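Pseudopodium-enriched atypical kinase 1 (Homo sapiens, PDB 6BHC) adopts a protein kinase fold that forms dimers but, as a pseudokinase with an unusual catalytic cleft, probably acts in signalling more as a scaffold than as a catalyst. Local coordinates at residues 326-331 with 344-349; 285-290 with 331-336; 106-111 with 115-120. The protein carries 1 engineered substitution. All coordinates share one frame; numbering follows the deposited sequence.

Contact 1 (326-331 with 344-349); sequences QQLASC and SDAKGI
Leu328 and Ala346 mark the closest approach of the two helical backbones, their CA atoms 6.7 Å apart, with one side chain reaching over and a short one receiving it. The reaching group is Leu328. With CG anti to its own backbone N (chi1 176°), the leucine projects across the interface and touches its partners mainly through one methyl. CD1 meets the CB of Ala346 at 3.7 Å and stands equally close to the CA of that residue, resting against the helix where the small side chain of Ala346 lets it come close to the backbone. The same CD1 packs tip to tip against Ile349 CD1, again at 3.7 Å. The second branch of the isoleucine, CG2, comes alongside the stem of the leucine, 4.1 Å from Leu328 CB, so that Ile349 touches Leu328 at both its base and its tip.

The setting is the C-terminal lobe of the kinase fold, where helix 322-332 packs on helix 343-354. Ile286 of helix 277-289 also covers Leu328, while Ile426, Ile429 and Leu430 of helix 420-430 lie against Ile349. Polar groups face elsewhere: Lys347 forms a salt bridge with Glu192, and the buried hydroxyl of Ser330 is satisfied within its own helix, OG bonding Gln326 O at 2.9 Å. That carbonyl also accepts from Ser330 N, the two donors gripping it from opposite faces of its plane. No hydrogen bond joins the two segments, and the attachment of one helix to the other here rests on the fit of methyl groups in a buried, apolar setting.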
loop_
_atom_site.group_PDB
_atom_site.type_symbol
_atom_site.label_atom_id
_atom_site.label_comp_id
_atom_site.label_asym_id
_atom_site.label_seq_id
_atom_site.Cartn_x
_atom_site.Cartn_y
_atom_site.Cartn_z
ATOM N N GLN A 326 29.424 20.165 -1.599
ATOM C CA GLN A 326 30.365 21.278 -1.653
ATOM C C GLN A 326 29.638 22.594 -1.896
ATOM O O GLN A 326 29.893 23.593 -1.212
ATOM C CB GLN A 326 31.407 21.032 -2.744
ATOM C CG GLN A 326 32.332 22.212 -2.997
ATOM C CD GLN A 326 33.414 22.348 -1.944
ATOM O OE1 GLN A 326 34.556 21.939 -2.159
ATOM N NE2 GLN A 326 33.065 22.931 -0.803
ATOM N N GLN A 327 28.723 22.611 -2.869
ATOM C CA GLN A 327 27.961 23.822 -3.147
ATOM C C GLN A 327 27.072 24.195 -1.967
ATOM O O GLN A 327 26.909 25.379 -1.652
ATOM C CB GLN A 327 27.128 23.634 -4.417
ATOM C CG GLN A 327 26.262 24.828 -4.794
ATOM C CD GLN A 327 27.070 26.030 -5.254
ATOM O OE1 GLN A 327 28.261 25.922 -5.551
ATOM N NE2 GLN A 327 26.419 27.186 -5.316
ATOM N N LEU A 328 26.498 23.194 -1.297
ATOM C CA LEU A 328 25.656 23.462 -0.137
ATOM C C LEU A 328 26.459 24.090 0.996
ATOM O O LEU A 328 25.993 25.029 1.650
ATOM C CB LEU A 328 24.988 22.169 0.332
ATOM C CG LEU A 328 24.139 22.283 1.597
ATOM C CD1 LEU A 328 23.014 23.280 1.379
ATOM C CD2 LEU A 328 23.591 20.925 2.005
ATOM N N ALA A 329 27.669 23.582 1.241
ATOM C CA ALA A 329 28.508 24.143 2.296
ATOM C C ALA A 329 28.932 25.570 1.968
ATOM O O ALA A 329 28.917 26.442 2.843
ATOM C CB ALA A 329 29.732 23.256 2.519
ATOM N N SER A 330 29.308 25.826 0.713
ATOM C CA SER A 330 29.718 27.171 0.321
ATOM C C SER A 330 28.595 28.176 0.534
ATOM O O SER A 330 28.841 29.320 0.934
ATOM C CB SER A 330 30.171 27.176 -1.140
ATOM O OG SER A 330 31.202 26.228 -1.357
ATOM N N CYS A 331 27.351 27.768 0.272
ATOM C CA CYS A 331 26.218 28.662 0.492
ATOM C C CYS A 331 25.959 28.872 1.977
ATOM O O CYS A 331 25.632 29.985 2.405
ATOM C CB CYS A 331 24.970 28.108 -0.195
ATOM S SG CYS A 331 25.069 28.051 -1.998
ATOM N N SER A 344 15.752 26.119 5.086
ATOM C CA SER A 344 14.774 25.456 4.232
ATOM C C SER A 344 15.287 25.300 2.807
ATOM O O SER A 344 14.879 24.368 2.105
ATOM C CB SER A 344 13.456 26.230 4.232
ATOM O OG SER A 344 12.859 26.216 5.516
ATOM N N ASP A 345 16.167 26.200 2.366
ATOM C CA ASP A 345 16.819 26.022 1.073
ATOM C C ASP A 345 17.831 24.886 1.128
ATOM O O ASP A 345 17.944 24.102 0.179
ATOM C CB ASP A 345 17.493 27.325 0.642
ATOM C CG ASP A 345 16.522 28.487 0.570
ATOM O OD1 ASP A 345 15.350 28.260 0.203
ATOM O OD2 ASP A 345 16.931 29.625 0.885
ATOM N N ALA A 346 18.572 24.782 2.236
ATOM C CA ALA A 346 19.478 23.655 2.420
ATOM C C ALA A 346 18.721 22.336 2.403
ATOM O O ALA A 346 19.212 21.337 1.864
ATOM C CB ALA A 346 20.252 23.811 3.729
ATOM N N LYS A 347 17.522 22.314 2.988
ATOM C CA LYS A 347 16.703 21.109 2.944
ATOM C C LYS A 347 16.356 20.736 1.508
ATOM O O LYS A 347 16.440 19.565 1.128
ATOM C CB LYS A 347 15.435 21.310 3.775
ATOM C CG LYS A 347 14.553 20.078 3.888
ATOM C CD LYS A 347 13.464 20.271 4.931
ATOM C CE LYS A 347 12.700 18.982 5.179
ATOM N NZ LYS A 347 11.691 19.145 6.262
ATOM N N GLY A 348 15.978 21.722 0.695
ATOM C CA GLY A 348 15.651 21.441 -0.691
ATOM C C GLY A 348 16.831 20.939 -1.493
ATOM O O GLY A 348 16.666 20.105 -2.383
ATOM N N ILE A 349 18.032 21.433 -1.192
ATOM C CA ILE A 349 19.230 20.929 -1.852
ATOM C C ILE A 349 19.468 19.473 -1.471
ATOM O O ILE A 349 19.711 18.621 -2.333
ATOM C CB ILE A 349 20.439 21.815 -1.506
ATOM C CG1 ILE A 349 20.264 23.211 -2.109
ATOM C CG2 ILE A 349 21.736 21.173 -1.983
ATOM C CD1 ILE A 349 21.442 24.133 -1.885
#

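Contact 2 (285-290 with 331-336); sequences LIYEML and CLLNPN
Ile286 and Tyr287 on one segment meet Leu332 and Leu333 on the other, a two-against-two packing in the C-terminal lobe of the protein kinase fold. Helix 277-289 corresponds to the central F helix of that lobe, and the partner is the end of helix 322-332 and the first residue beyond it. The backbones stay well apart, Ile286 CA lying 9.7 Å from Leu332 CA, and side-chain ends bridge the interval. Ile286 is stretched out (chi2 -177°), which carries its CD1 to within 4.0 Å of Leu332 CD1, the two chains meeting at about a right angle. Beside this pair, Leu333 CD1 approaches the Tyr287 ring obliquely, 4.0 Å from CE1. The ring is held at its far end too: Tyr287 OH is hydrogen-bonded to Pro313 O and to Gln326 NE2, so a buried hydroxyl is satisfied beyond the apolar contact. Leu184 of helix 173-194 also packs against Ile286, closing this inner part into the core.

The other side of the contact is of a different kind. From Leu333 on, the chain has left helical geometry, and Asn334, Pro335 and Asn336, all partly exposed, run away from helix 277-289. Asn334 O accepts a hydrogen bond from Arg340 NE. The turn itself is an Asx turn: Asn336 N donates to Asn334 OD1 at 2.9 Å, the N-H pointing almost straight at the oxygen (162°).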
loop_
_atom_site.group_PDB
_atom_site.type_symbol
_atom_site.label_atom_id
_atom_site.label_comp_id
_atom_site.label_asym_id
_atom_site.label_seq_id
_atom_site.Cartn_x
_atom_site.Cartn_y
_atom_site.Cartn_z
ATOM N N LEU A 285 29.626 21.452 9.690
ATOM C CA LEU A 285 29.352 20.036 9.916
ATOM C C LEU A 285 29.490 19.220 8.639
ATOM O O LEU A 285 29.850 18.040 8.697
ATOM C CB LEU A 285 27.952 19.856 10.504
ATOM C CG LEU A 285 27.702 20.460 11.884
ATOM C CD1 LEU A 285 26.300 20.114 12.357
ATOM C CD2 LEU A 285 28.744 19.981 12.881
ATOM N N ILE A 286 29.207 19.824 7.482
ATOM C CA ILE A 286 29.328 19.101 6.219
ATOM C C ILE A 286 30.765 18.658 5.995
ATOM O O ILE A 286 31.025 17.516 5.597
ATOM C CB ILE A 286 28.814 19.966 5.054
ATOM C CG1 ILE A 286 27.308 20.195 5.184
ATOM C CG2 ILE A 286 29.149 19.315 3.719
ATOM C CD1 ILE A 286 26.714 20.983 4.039
ATOM N N TYR A 287 31.722 19.551 6.252
ATOM C CA TYR A 287 33.128 19.182 6.131
ATOM C C TYR A 287 33.501 18.087 7.122
ATOM O O TYR A 287 34.189 17.124 6.764
ATOM C CB TYR A 287 34.008 20.414 6.340
ATOM C CG TYR A 287 34.145 21.304 5.125
ATOM C CD1 TYR A 287 33.147 22.211 4.780
ATOM C CD2 TYR A 287 35.282 21.249 4.329
ATOM C CE1 TYR A 287 33.278 23.030 3.671
ATOM C CE2 TYR A 287 35.421 22.062 3.221
ATOM C CZ TYR A 287 34.419 22.950 2.896
ATOM O OH TYR A 287 34.564 23.756 1.793
ATOM N N GLU A 288 33.050 18.213 8.373
ATOM C CA GLU A 288 33.439 17.254 9.403
ATOM C C GLU A 288 32.834 15.879 9.147
ATOM O O GLU A 288 33.507 14.857 9.329
ATOM C CB GLU A 288 33.036 17.780 10.781
ATOM C CG GLU A 288 33.786 19.043 11.188
ATOM C CD GLU A 288 33.390 19.556 12.560
ATOM O OE1 GLU A 288 32.204 19.430 12.930
ATOM O OE2 GLU A 288 34.270 20.086 13.271
ATOM N N MET A 289 31.570 15.829 8.721
ATOM C CA MET A 289 30.949 14.553 8.388
ATOM C C MET A 289 31.612 13.882 7.192
ATOM O O MET A 289 31.526 12.657 7.057
ATOM C CB MET A 289 29.457 14.744 8.120
ATOM C CG MET A 289 28.671 15.163 9.350
ATOM S SD MET A 289 26.897 15.241 9.055
ATOM C CE MET A 289 26.528 13.514 8.757
ATOM N N LEU A 290 32.268 14.651 6.325
ATOM C CA LEU A 290 33.036 14.097 5.221
ATOM C C LEU A 290 34.492 13.846 5.597
ATOM O O LEU A 290 35.351 13.781 4.709
ATOM C CB LEU A 290 32.951 15.022 4.005
ATOM C CG LEU A 290 31.543 15.172 3.432
ATOM C CD1 LEU A 290 31.540 16.145 2.266
ATOM C CD2 LEU A 290 30.983 13.819 3.013
ATOM N N CYS A 331 27.351 27.768 0.272
ATOM C CA CYS A 331 26.218 28.662 0.492
ATOM C C CYS A 331 25.959 28.872 1.977
ATOM O O CYS A 331 25.632 29.985 2.405
ATOM C CB CYS A 331 24.970 28.108 -0.195
ATOM S SG CYS A 331 25.069 28.051 -1.998
ATOM N N LEU A 332 26.092 27.812 2.778
ATOM C CA LEU A 332 25.903 27.932 4.217
ATOM C C LEU A 332 27.033 28.701 4.888
ATOM O O LEU A 332 26.821 29.280 5.958
ATOM C CB LEU A 332 25.774 26.545 4.850
ATOM C CG LEU A 332 24.523 25.734 4.500
ATOM C CD1 LEU A 332 24.658 24.300 4.994
ATOM C CD2 LEU A 332 23.279 26.386 5.084
ATOM N N LEU A 333 28.224 28.721 4.289
ATOM C CA LEU A 333 29.376 29.400 4.861
ATOM C C LEU A 333 29.606 30.775 4.251
ATOM O O LEU A 333 30.700 31.332 4.389
ATOM C CB LEU A 333 30.630 28.539 4.706
ATOM C CG LEU A 333 30.632 27.235 5.503
ATOM C CD1 LEU A 333 31.909 26.456 5.242
ATOM C CD2 LEU A 333 30.462 27.519 6.988
ATOM N N ASN A 334 28.607 31.329 3.579
ATOM C CA ASN A 334 28.718 32.670 3.027
ATOM C C ASN A 334 28.943 33.666 4.160
ATOM O O ASN A 334 28.128 33.725 5.092
ATOM C CB ASN A 334 27.457 33.027 2.243
ATOM C CG ASN A 334 27.615 34.291 1.416
ATOM O OD1 ASN A 334 28.130 35.305 1.892
ATOM N ND2 ASN A 334 27.173 34.236 0.166
ATOM N N PRO A 335 30.021 34.457 4.126
ATOM C CA PRO A 335 30.279 35.386 5.238
ATOM C C PRO A 335 29.239 36.484 5.374
ATOM O O PRO A 335 29.189 37.133 6.427
ATOM C CB PRO A 335 31.659 35.964 4.899
ATOM C CG PRO A 335 31.789 35.798 3.421
ATOM C CD PRO A 335 31.055 34.534 3.081
ATOM N N ASN A 336 28.408 36.713 4.357
ATOM C CA ASN A 336 27.364 37.721 4.437
ATOM C C ASN A 336 26.060 37.064 4.855
ATOM O O ASN A 336 25.538 36.222 4.106
ATOM C CB ASN A 336 27.192 38.428 3.097
ATOM C CG ASN A 336 26.154 39.531 3.150
ATOM O OD1 ASN A 336 25.829 40.045 4.220
ATOM N ND2 ASN A 336 25.626 39.902 1.990
#

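Contact 3 (106-111 with 115-120); sequences AVRQSL and FNIQQD
The guanidinium of Arg108 is a flat group with Gln118 over one face and the chain at 119-120 along its edge. Gln118 CG sits 4.0 Å from Arg108 NH1, displaced toward the rim of the plane, while the backbone N of Asp120 and the carbonyl carbon of Gln119 lie at the edge. The Asp120 carboxylate stands nearly upright to the guanidinium, the planes 81° apart. Its OD2 makes a salt bridge with Arg108 NH1 at 3.1 Å and lies 3.2 Å from Arg108 NH2, so one oxygen is shared between the two terminal nitrogens.

NH1 has a second task. It donates to Gln118 O at 2.6 Å with an N-H...O angle of 143°, approaching from well above the carbonyl plane. Extended through chi1 and chi2, the arginine bends at chi3 (53°), which turns the group back onto the backbone of 118-120, and the CD of Arg108 passes 3.2 Å from the same Gln118 O.

Helix 104-109 occupies the place of the C helix of the kinase N-terminal lobe, and 115-120 belongs to the connection that runs from it to strand 123-128. With an alanine in place of Arg108, Asp120 would probably lose its charged mate here and Gln118 O this donor, and the connection would be freer to shift against the helix.

The amide of Gln118 is engaged elsewhere, NE2 with Tyr73 and OE1 with Lys89, which appears to be the counterpart of the strand lysine that contacts ATP phosphates in active kinases. Nearer the base of the arginine, Ile117 CG2 lies 4.4 Å from Arg108 CG, and Ile117 also packs on His193 and Leu194 of helix 173-194. Within 106-111, Ser110 OG bonds back to Val107 O at 2.7 Å.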
loop_
_atom_site.group_PDB
_atom_site.type_symbol
_atom_site.label_atom_id
_atom_site.label_comp_id
_atom_site.label_asym_id
_atom_site.label_seq_id
_atom_site.Cartn_x
_atom_site.Cartn_y
_atom_site.Cartn_z
ATOM N N ALA A 106 14.731 24.309 29.844
ATOM C CA ALA A 106 13.750 25.385 29.734
ATOM C C ALA A 106 13.437 25.710 28.277
ATOM O O ALA A 106 12.268 25.876 27.908
ATOM C CB ALA A 106 14.252 26.630 30.465
ATOM N N VAL A 107 14.466 25.798 27.432
ATOM C CA VAL A 107 14.241 26.145 26.033
ATOM C C VAL A 107 13.602 24.979 25.286
ATOM O O VAL A 107 12.682 25.169 24.482
ATOM C CB VAL A 107 15.564 26.586 25.376
ATOM C CG1 VAL A 107 15.372 26.807 23.884
ATOM C CG2 VAL A 107 16.084 27.851 26.040
ATOM N N ARG A 108 14.066 23.756 25.549
ATOM C CA ARG A 108 13.576 22.593 24.817
ATOM C C ARG A 108 12.174 22.178 25.252
ATOM O O ARG A 108 11.415 21.638 24.439
ATOM C CB ARG A 108 14.553 21.426 24.988
ATOM C CG ARG A 108 14.293 20.248 24.071
ATOM C CD ARG A 108 15.453 19.267 24.110
ATOM N NE ARG A 108 15.789 18.870 25.473
ATOM C CZ ARG A 108 15.164 17.909 26.146
ATOM N NH1 ARG A 108 14.164 17.244 25.582
ATOM N NH2 ARG A 108 15.538 17.612 27.382
ATOM N N GLN A 109 11.810 22.416 26.516
ATOM C CA GLN A 109 10.475 22.053 26.980
ATOM C C GLN A 109 9.393 22.932 26.365
ATOM O O GLN A 109 8.237 22.501 26.272
ATOM C CB GLN A 109 10.413 22.130 28.507
ATOM C CG GLN A 109 9.158 21.549 29.138
ATOM C CD GLN A 109 9.199 21.611 30.652
ATOM O OE1 GLN A 109 10.233 21.925 31.242
ATOM N NE2 GLN A 109 8.072 21.315 31.291
ATOM N N SER A 110 9.739 24.143 25.933
ATOM C CA SER A 110 8.775 25.045 25.315
ATOM C C SER A 110 8.491 24.710 23.856
ATOM O O SER A 110 7.674 25.392 23.231
ATOM C CB SER A 110 9.265 26.493 25.423
ATOM O OG SER A 110 10.498 26.670 24.747
ATOM N N LEU A 111 9.131 23.683 23.303
ATOM C CA LEU A 111 8.962 23.315 21.904
ATOM C C LEU A 111 8.014 22.131 21.776
ATOM O O LEU A 111 8.073 21.186 22.569
ATOM C CB LEU A 111 10.307 22.962 21.267
ATOM C CG LEU A 111 11.475 23.918 21.507
ATOM C CD1 LEU A 111 12.754 23.344 20.915
ATOM C CD2 LEU A 111 11.177 25.289 20.925
ATOM N N PHE A 115 10.303 14.863 15.515
ATOM C CA PHE A 115 10.982 13.587 15.307
ATOM C C PHE A 115 12.490 13.696 15.510
ATOM O O PHE A 115 13.128 12.732 15.949
ATOM C CB PHE A 115 10.660 13.076 13.901
ATOM C CG PHE A 115 11.154 11.688 13.615
ATOM C CD1 PHE A 115 10.527 10.584 14.171
ATOM C CD2 PHE A 115 12.224 11.484 12.757
ATOM C CE1 PHE A 115 10.972 9.305 13.894
ATOM C CE2 PHE A 115 12.674 10.209 12.478
ATOM C CZ PHE A 115 12.044 9.118 13.044
ATOM N N ASN A 116 13.074 14.859 15.214
ATOM C CA ASN A 116 14.521 15.036 15.233
ATOM C C ASN A 116 14.991 15.946 16.365
ATOM O O ASN A 116 16.127 16.432 16.332
ATOM C CB ASN A 116 14.997 15.575 13.885
ATOM C CG ASN A 116 14.613 14.670 12.734
ATOM O OD1 ASN A 116 13.795 15.035 11.891
ATOM N ND2 ASN A 116 15.200 13.481 12.695
ATOM N N ILE A 117 14.147 16.187 17.363
ATOM C CA ILE A 117 14.508 16.999 18.517
ATOM C C ILE A 117 14.266 16.173 19.773
ATOM O O ILE A 117 13.245 15.485 19.887
ATOM C CB ILE A 117 13.719 18.326 18.554
ATOM C CG1 ILE A 117 14.029 19.150 17.302
ATOM C CG2 ILE A 117 14.050 19.123 19.813
ATOM C CD1 ILE A 117 13.404 20.521 17.292
ATOM N N GLN A 118 15.210 16.236 20.709
ATOM C CA GLN A 118 15.180 15.355 21.868
ATOM C C GLN A 118 13.969 15.639 22.747
ATOM O O GLN A 118 13.662 16.797 23.049
ATOM C CB GLN A 118 16.464 15.504 22.683
ATOM C CG GLN A 118 16.551 14.545 23.855
ATOM C CD GLN A 118 17.922 14.528 24.495
ATOM O OE1 GLN A 118 18.515 15.576 24.749
ATOM N NE2 GLN A 118 18.437 13.333 24.751
ATOM N N GLN A 119 13.284 14.575 23.152
ATOM C CA GLN A 119 12.181 14.635 24.097
ATOM C C GLN A 119 12.618 14.041 25.429
ATOM O O GLN A 119 13.538 13.222 25.497
ATOM C CB GLN A 119 10.958 13.873 23.572
ATOM C CG GLN A 119 10.574 14.192 22.140
ATOM C CD GLN A 119 9.508 13.252 21.607
ATOM O OE1 GLN A 119 8.468 13.051 22.235
ATOM N NE2 GLN A 119 9.769 12.659 20.448
ATOM N N ASP A 120 11.940 14.461 26.495
ATOM C CA ASP A 120 12.194 13.923 27.823
ATOM C C ASP A 120 10.867 13.696 28.529
ATOM O O ASP A 120 9.867 14.352 28.229
ATOM C CB ASP A 120 13.088 14.854 28.656
ATOM C CG ASP A 120 12.401 16.157 29.016
ATOM O OD1 ASP A 120 11.747 16.210 30.080
ATOM O OD2 ASP A 120 12.516 17.128 28.240
#

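Contacts 1 and 2 are neighbours, their centres 9 Å apart, and both use helix 322-332: contact 1 ties it to helix 343-354, contact 2 ties its end to helix 277-289. They merge where Leu328 CD2 meets Ile286 CD1 at 3.7 Å, so one buried apolar core runs through both. Contact 3 lies 25 Å from each of them, centre to centre, and across the centre of the chain from contact 1. All three are buried contacts, though contact 3 includes partly exposed residues such as Asp120. There a helix is fastened to irregular chain instead of to another helix, and charge and a backbone carbonyl do the work that methyl groups do in the C-terminal lobe.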